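Local coordinates for protein NADPH-ferredoxin reductase FprA (Mycobacterium tuberculosis, PDB 1LQT) that uses FAD to pass electrons between NADP(H) and ferredoxin, and may supply electrons to P450 systems, at residues A54-K59 with A163-T168; Y355-I360 with Q376-T381. One frame throughout, in Å; residues are numbered along the deposited sequence.

Overall arrangement
From the N terminus the chain builds the first strands of the sheet that carries FAD, then runs through the loop between helices 48-51 and 64-71, where residues 54-59 lie. Interaction 1 closes a long loop of 103 residues, joining this loop to helix 157-167 beside the parallel sheet of the NADP-binding half. Interaction 2 comes later and closes a short loop of 15 residues, folding helix 370-391 back onto strand 354-356, an outermost strand of the FAD sheet. The two loops follow in series, neither nested nor crossed. Their centres stand 31 Å apart on opposite sides of the chain's centre, with FAD contacting residues of both.

Interaction 1 of 2, residues A54-K59 with A163-T168; sequences APDHPK and ARILLT. With ACT (acetate ion), chain E.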
loop_
_atom_site.group_PDB
_atom_site.type_symbol
_atom_site.label_atom_id
_atom_site.label_comp_id
_atom_site.label_asym_id
_atom_site.label_seq_id
_atom_site.Cartn_x
_atom_site.Cartn_y
_atom_site.Cartn_z
ATOM N N ALA A 54 6.057 0.467 -6.648
ATOM C CA ALA A 54 6.838 -0.516 -7.342
ATOM C C ALA A 54 8.284 -0.079 -7.542
ATOM O O ALA A 54 8.564 1.109 -7.675
ATOM C CB ALA A 54 6.195 -0.797 -8.679
ATOM N N PRO A 55 9.196 -1.046 -7.607
ATOM C CA PRO A 55 10.619 -0.690 -7.774
ATOM C C PRO A 55 10.930 -0.036 -9.126
ATOM O O PRO A 55 11.939 0.615 -9.253
ATOM C CB PRO A 55 11.332 -2.023 -7.554
ATOM C CG PRO A 55 10.327 -3.041 -7.909
ATOM C CD PRO A 55 9.005 -2.490 -7.392
ATOM N N ASP A 56 10.066 -0.249 -10.119
ATOM C CA ASP A 56 10.188 0.443 -11.398
ATOM C C ASP A 56 9.401 1.741 -11.435
ATOM O O ASP A 56 9.235 2.339 -12.497
ATOM C CB ASP A 56 9.839 -0.483 -12.566
ATOM C CG ASP A 56 8.405 -0.936 -12.562
ATOM O OD1 ASP A 56 7.752 -0.877 -11.487
ATOM O OD2 ASP A 56 7.894 -1.389 -13.614
ATOM N N HIS A 57 8.965 2.228 -10.264
ATOM C CA HIS A 57 8.300 3.533 -10.135
ATOM C C HIS A 57 9.124 4.430 -9.168
ATOM O O HIS A 57 8.592 4.980 -8.195
ATOM C CB HIS A 57 6.853 3.394 -9.604
ATOM C CG HIS A 57 5.853 2.950 -10.633
ATOM N ND1 HIS A 57 4.672 2.342 -10.301
ATOM C CD2 HIS A 57 5.779 3.183 -11.964
ATOM C CE1 HIS A 57 3.975 2.092 -11.393
ATOM N NE2 HIS A 57 4.641 2.567 -12.425
ATOM N N PRO A 58 10.419 4.607 -9.398
ATOM C CA PRO A 58 11.213 5.397 -8.445
ATOM C C PRO A 58 10.841 6.864 -8.357
ATOM O O PRO A 58 11.033 7.491 -7.303
ATOM C CB PRO A 58 12.649 5.275 -8.984
ATOM C CG PRO A 58 12.459 5.067 -10.457
ATOM C CD PRO A 58 11.262 4.138 -10.522
ATOM N N LYS A 59 10.309 7.466 -9.409
ATOM C CA LYS A 59 10.090 8.889 -9.386
ATOM C C LYS A 59 9.156 9.334 -8.303
ATOM O O LYS A 59 9.420 10.318 -7.636
ATOM C CB LYS A 59 9.584 9.388 -10.735
ATOM C CG LYS A 59 10.476 9.159 -11.868
ATOM C CD LYS A 59 9.784 9.493 -13.202
ATOM C CE LYS A 59 10.657 9.151 -14.384
ATOM N NZ LYS A 59 10.015 9.636 -15.635
ATOM N N ALA A 163 1.699 -7.490 -12.420
ATOM C CA ALA A 163 1.916 -8.041 -13.746
ATOM C C ALA A 163 3.239 -7.530 -14.335
ATOM O O ALA A 163 3.979 -8.278 -14.951
ATOM C CB ALA A 163 0.763 -7.684 -14.627
ATOM N N ARG A 164 3.530 -6.249 -14.137
ATOM C CA ARG A 164 4.804 -5.690 -14.611
ATOM C C ARG A 164 5.989 -6.381 -13.990
ATOM O O ARG A 164 6.958 -6.694 -14.669
ATOM C CB ARG A 164 4.947 -4.212 -14.318
ATOM C CG ARG A 164 4.118 -3.293 -15.134
ATOM C CD ARG A 164 4.686 -1.827 -15.250
ATOM N NE ARG A 164 5.171 -1.392 -13.950
ATOM C CZ ARG A 164 4.376 -1.146 -12.908
ATOM N NH1 ARG A 164 3.069 -1.059 -13.048
ATOM N NH2 ARG A 164 4.955 -0.968 -11.736
ATOM N N ILE A 165 5.958 -6.559 -12.684
ATOM C CA ILE A 165 7.106 -7.183 -12.049
ATOM C C ILE A 165 7.287 -8.616 -12.504
ATOM O O ILE A 165 8.412 -9.072 -12.711
ATOM C CB ILE A 165 7.012 -7.025 -10.522
ATOM C CG1 ILE A 165 7.048 -5.522 -10.132
ATOM C CG2 ILE A 165 8.060 -7.837 -9.849
ATOM C CD1 ILE A 165 8.175 -4.732 -10.650
ATOM N N LEU A 166 6.188 -9.322 -12.754
ATOM C CA LEU A 166 6.282 -10.700 -13.227
ATOM C C LEU A 166 6.832 -10.841 -14.640
ATOM O O LEU A 166 7.385 -11.882 -14.974
ATOM C CB LEU A 166 4.907 -11.379 -13.151
ATOM C CG LEU A 166 4.389 -11.682 -11.738
ATOM C CD1 LEU A 166 2.928 -12.121 -11.841
ATOM C CD2 LEU A 166 5.220 -12.751 -11.046
ATOM N N LEU A 167 6.671 -9.801 -15.452
ATOM C CA LEU A 167 6.985 -9.876 -16.887
ATOM C C LEU A 167 8.142 -9.017 -17.364
ATOM O O LEU A 167 8.658 -9.233 -18.432
ATOM C CB LEU A 167 5.764 -9.532 -17.711
ATOM C CG LEU A 167 4.638 -10.561 -17.646
ATOM C CD1 LEU A 167 3.388 -10.044 -18.306
ATOM C CD2 LEU A 167 5.041 -11.844 -18.305
ATOM N N THR A 168 8.595 -8.079 -16.541
ATOM C CA THR A 168 9.669 -7.196 -16.965
ATOM C C THR A 168 10.980 -7.961 -17.075
ATOM O O THR A 168 11.282 -8.858 -16.299
ATOM C CB THR A 168 9.846 -6.045 -15.961
ATOM O OG1 THR A 168 8.693 -5.188 -15.991
ATOM C CG2 THR A 168 11.045 -5.163 -16.286
HETATM C C ACT E . 8.237 6.424 -11.999
HETATM O O ACT E . 9.453 6.281 -11.925
HETATM O OXT ACT E . 7.697 6.216 -13.100
HETATM C CH3 ACT E . 7.413 6.834 -10.844
HETATM O O HOH W 1 9.062 -2.401 -15.721
#
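At the junction between the FAD-binding and NADP-binding parts of the reductase, a type I turn from Ala54 to His57 presents Asp56 to Arg164 on helix 157-167. The guanidinium grips the carboxylate side-on in a bidentate salt bridge: Arg164 NE reaches Asp56 OD2 at 2.7 Å and Arg164 NH2 reaches Asp56 OD1 at 2.8 Å. Both bonds are almost straight and use the syn sides of the oxygens, with the two planes 22° apart. A bend at chi3 (-43°) turns the arginine tip into this position. His57 lies over one guanidinium face, its CE1 3.2 Å from Arg164 NH2, while Ala54 CB sits at the guanidinium edge. Beside the ion pair, Pro55 CG meets Ile165 CD1 tip to tip at 3.9 Å. A water donates to both Asp56 OD2 and Thr168 OG1, and that hydroxyl in turn donates to Arg164 O, linking the carboxylate to the end of the helix. His57, which touches both FAD and the NADP derivative, has its NE2 hydrogen-bonded to Glu214. Asp161 forms a salt bridge with Arg164 NH1, so the guanidinium has carboxylate partners from two residues. Two bonds to Asp56 fix the rotation of this group, and the carboxylates of Asp56 and Asp161 probably offset the charge of this buried guanidinium.

Interaction 2 of 2, residues Y355-I360 with Q376-T381; sequences YVVGWI and QDTVDT. With FAD (flavin-adenine dinucleotide), chain H.
Thr378 points from helix 370-391 into the end of strand 354-356 and meets Tyr355, Val356 and Val357 with different atoms. Its hydroxyl takes the polar role: Thr378 OG1 donates to Val356 O at 2.9 Å, with the donor tilted 16° from the carbonyl plane. With OG1 beside the backbone N (chi1 -71°), the methyl CG2 stands anti to that nitrogen and packs on Tyr355 CB at 3.7 Å. The tyrosine and threonine side chains run past each other in opposite directions, and CG2 also nears ring atom CD2. Farther along the ring, Thr381 CG2 lies at the edge, close to the ring plane, 4.2 Å from Tyr355 CE2. Val357 crosses Thr378 at a slant; its CG1 presses on Thr378 CB at 3.4 Å, tighter than usual for two carbons. Lys361 NZ is a second polar partner of Thr378 OG1, and Asn385, farther down the helix, bonds Tyr355 OH. Beyond the strand the chain turns to FAD. Gly358, at the N-cap with positive phi, leaves no side chain to collide with the phosphate, and Trp359 N bonds FAD O2P at 2.8 Å, consistent with the FAD-binding role assigned to Trp359 by similarity. The indole turns one face to FAD C5', over the chain between flavin and diphosphate. The threonine contacts join strand 354-356, an outermost strand of the Rossmann-type FAD sheet, to helix 370-391, while Val357 also touches Ser14 of helix 13-28, which follows the probable glycine-rich turn of that fold.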
loop_
_atom_site.group_PDB
_atom_site.type_symbol
_atom_site.label_atom_id
_atom_site.label_comp_id
_atom_site.label_asym_id
_atom_site.label_seq_id
_atom_site.Cartn_x
_atom_site.Cartn_y
_atom_site.Cartn_z
ATOM N N TYR A 355 -7.201 9.841 16.977
ATOM C CA TYR A 355 -7.584 10.226 15.649
ATOM C C TYR A 355 -7.044 9.221 14.659
ATOM O O TYR A 355 -6.177 8.410 14.979
ATOM C CB TYR A 355 -7.031 11.632 15.329
ATOM C CG TYR A 355 -7.597 12.682 16.256
ATOM C CD1 TYR A 355 -7.051 12.897 17.513
ATOM C CD2 TYR A 355 -8.700 13.429 15.876
ATOM C CE1 TYR A 355 -7.609 13.817 18.380
ATOM C CE2 TYR A 355 -9.273 14.341 16.759
ATOM C CZ TYR A 355 -8.718 14.530 18.000
ATOM O OH TYR A 355 -9.289 15.439 18.868
ATOM N N VAL A 356 -7.529 9.315 13.436
ATOM C CA VAL A 356 -7.049 8.525 12.318
ATOM C C VAL A 356 -6.849 9.406 11.099
ATOM O O VAL A 356 -7.553 10.384 10.901
ATOM C CB VAL A 356 -8.012 7.367 11.964
ATOM C CG1 VAL A 356 -7.867 6.233 12.949
ATOM C CG2 VAL A 356 -9.463 7.825 11.869
ATOM N N VAL A 357 -5.882 9.020 10.269
ATOM C CA VAL A 357 -5.628 9.602 8.969
ATOM C C VAL A 357 -5.274 8.474 8.014
ATOM O O VAL A 357 -4.874 7.398 8.426
ATOM C CB VAL A 357 -4.478 10.655 8.982
ATOM C CG1 VAL A 357 -4.887 11.868 9.841
ATOM C CG2 VAL A 357 -3.204 10.027 9.487
ATOM N N GLY A 358 -5.374 8.761 6.730
ATOM C CA GLY A 358 -4.891 7.842 5.717
ATOM C C GLY A 358 -5.834 6.692 5.462
ATOM O O GLY A 358 -7.034 6.744 5.728
ATOM N N TRP A 359 -5.266 5.625 4.925
ATOM C CA TRP A 359 -6.050 4.456 4.557
ATOM C C TRP A 359 -6.795 3.788 5.705
ATOM O O TRP A 359 -7.824 3.191 5.456
ATOM C CB TRP A 359 -5.149 3.471 3.807
ATOM C CG TRP A 359 -4.852 3.903 2.406
ATOM C CD1 TRP A 359 -5.131 5.098 1.833
ATOM C CD2 TRP A 359 -4.292 3.089 1.384
ATOM N NE1 TRP A 359 -4.780 5.084 0.506
ATOM C CE2 TRP A 359 -4.287 3.845 0.202
ATOM C CE3 TRP A 359 -3.832 1.765 1.336
ATOM C CZ2 TRP A 359 -3.857 3.326 -0.999
ATOM C CZ3 TRP A 359 -3.416 1.248 0.105
ATOM C CH2 TRP A 359 -3.442 2.037 -1.027
ATOM N N ILE A 360 -6.308 3.875 6.938
ATOM C CA ILE A 360 -7.053 3.295 8.025
ATOM C C ILE A 360 -8.346 4.085 8.318
ATOM O O ILE A 360 -9.278 3.542 8.892
ATOM C CB ILE A 360 -6.173 3.141 9.298
ATOM C CG1 ILE A 360 -6.827 2.140 10.279
ATOM C CG2 ILE A 360 -5.914 4.470 9.989
ATOM C CD1 ILE A 360 -6.980 0.696 9.778
ATOM N N GLN A 376 -4.827 16.970 6.909
ATOM C CA GLN A 376 -5.042 18.349 7.328
ATOM C C GLN A 376 -6.386 18.489 8.033
ATOM O O GLN A 376 -6.491 19.144 9.052
ATOM C CB GLN A 376 -4.999 19.272 6.121
ATOM C CG GLN A 376 -5.163 20.740 6.479
ATOM C CD GLN A 376 -3.984 21.262 7.273
ATOM O OE1 GLN A 376 -2.854 21.209 6.788
ATOM N NE2 GLN A 376 -4.222 21.763 8.486
ATOM N N ASP A 377 -7.398 17.837 7.464
ATOM C CA ASP A 377 -8.728 17.865 8.044
ATOM C C ASP A 377 -8.746 17.260 9.430
ATOM O O ASP A 377 -9.327 17.843 10.367
ATOM C CB ASP A 377 -9.720 17.162 7.119
ATOM C CG ASP A 377 -10.023 17.970 5.873
ATOM O OD1 ASP A 377 -9.764 19.187 5.841
ATOM O OD2 ASP A 377 -10.518 17.445 4.874
ATOM N N THR A 378 -8.130 16.095 9.570
ATOM C CA THR A 378 -8.043 15.475 10.879
ATOM C C THR A 378 -7.313 16.405 11.883
ATOM O O THR A 378 -7.750 16.562 13.038
ATOM C CB THR A 378 -7.306 14.123 10.811
ATOM O OG1 THR A 378 -8.099 13.130 10.157
ATOM C CG2 THR A 378 -7.109 13.606 12.184
ATOM N N VAL A 379 -6.192 16.965 11.443
ATOM C CA VAL A 379 -5.387 17.808 12.331
ATOM C C VAL A 379 -6.133 19.059 12.760
ATOM O O VAL A 379 -6.077 19.442 13.916
ATOM C CB VAL A 379 -4.022 18.122 11.687
ATOM C CG1 VAL A 379 -3.345 19.258 12.396
ATOM C CG2 VAL A 379 -3.141 16.868 11.685
ATOM N N ASP A 380 -6.917 19.635 11.847
ATOM C CA ASP A 380 -7.703 20.793 12.218
ATOM C C ASP A 380 -8.666 20.424 13.348
ATOM O O ASP A 380 -8.835 21.163 14.314
ATOM C CB ASP A 380 -8.517 21.290 11.043
ATOM C CG ASP A 380 -7.695 21.978 9.968
ATOM O OD1 ASP A 380 -6.528 22.360 10.183
ATOM O OD2 ASP A 380 -8.218 22.212 8.847
ATOM N N THR A 381 -9.345 19.292 13.213
ATOM C CA THR A 381 -10.257 18.821 14.265
ATOM C C THR A 381 -9.537 18.602 15.594
ATOM O O THR A 381 -10.002 19.026 16.654
ATOM C CB THR A 381 -10.916 17.492 13.834
ATOM O OG1 THR A 381 -11.647 17.667 12.619
ATOM C CG2 THR A 381 -11.909 17.013 14.867
HETATM P PA FAD H . 0.970 3.475 4.670
HETATM O O1A FAD H . 0.616 2.049 4.535
HETATM O O2A FAD H . 1.793 4.138 3.628
HETATM O O5B FAD H . 1.741 3.683 6.056
HETATM C C5B FAD H . 1.289 3.004 7.235
HETATM C C4B FAD H . 2.489 2.919 8.170
HETATM O O4B FAD H . 1.997 2.520 9.447
HETATM C C3B FAD H . 3.537 1.882 7.750
HETATM O O3B FAD H . 4.847 2.401 7.788
HETATM C C2B FAD H . 3.317 0.769 8.739
HETATM O O2B FAD H . 4.422 -0.074 8.972
HETATM C C1B FAD H . 2.871 1.547 9.983
HETATM N N9A FAD H . 2.132 0.762 10.963
HETATM C C8A FAD H . 1.075 -0.068 10.707
HETATM N N7A FAD H . 0.603 -0.629 11.813
HETATM C C5A FAD H . 1.421 -0.161 12.823
HETATM C C6A FAD H . 1.426 -0.411 14.198
HETATM N N6A FAD H . 0.539 -1.175 14.816
HETATM N N1A FAD H . 2.376 0.229 14.934
HETATM C C2A FAD H . 3.255 1.064 14.318
HETATM N N3A FAD H . 3.303 1.350 13.011
HETATM C C4A FAD H . 2.364 0.712 12.305
HETATM N N1 FAD H . 0.465 6.074 -4.708
HETATM C C2 FAD H . 1.040 6.910 -5.618
HETATM O O2 FAD H . 0.839 8.109 -5.585
HETATM N N3 FAD H . 1.843 6.368 -6.608
HETATM C C4 FAD H . 2.172 5.047 -6.687
HETATM O O4 FAD H . 2.936 4.626 -7.585
HETATM C C4X FAD H . 1.620 4.202 -5.718
HETATM N N5 FAD H . 1.919 2.858 -5.712
HETATM C C5X FAD H . 1.339 2.036 -4.780
HETATM C C6 FAD H . 1.612 0.690 -4.788
HETATM C C7 FAD H . 0.994 -0.192 -3.919
HETATM C C7M FAD H . 1.338 -1.656 -3.951
HETATM C C8 FAD H . 0.089 0.326 -2.984
HETATM C C8M FAD H . -0.630 -0.588 -2.030
HETATM C C9 FAD H . -0.182 1.692 -2.947
HETATM C C9A FAD H . 0.433 2.562 -3.837
HETATM N N10 FAD H . 0.158 3.934 -3.832
HETATM C C10 FAD H . 0.765 4.755 -4.750
HETATM C "C1'" FAD H . -0.747 4.552 -2.820
HETATM C "C2'" FAD H . 0.019 4.958 -1.562
HETATM O "O2'" FAD H . 0.855 3.890 -1.193
HETATM C "C3'" FAD H . -0.977 5.274 -0.430
HETATM O "O3'" FAD H . -1.809 6.375 -0.781
HETATM C "C4'" FAD H . -0.346 5.716 0.891
HETATM O "O4'" FAD H . 0.891 5.051 1.128
HETATM C "C5'" FAD H . -1.306 5.462 2.054
HETATM O "O5'" FAD H . -0.701 6.103 3.184
HETATM P P FAD H . -0.981 5.712 4.696
HETATM O O1P FAD H . -0.151 6.664 5.469
HETATM O O2P FAD H . -2.437 5.632 5.021
HETATM O O3P FAD H . -0.451 4.228 4.874
#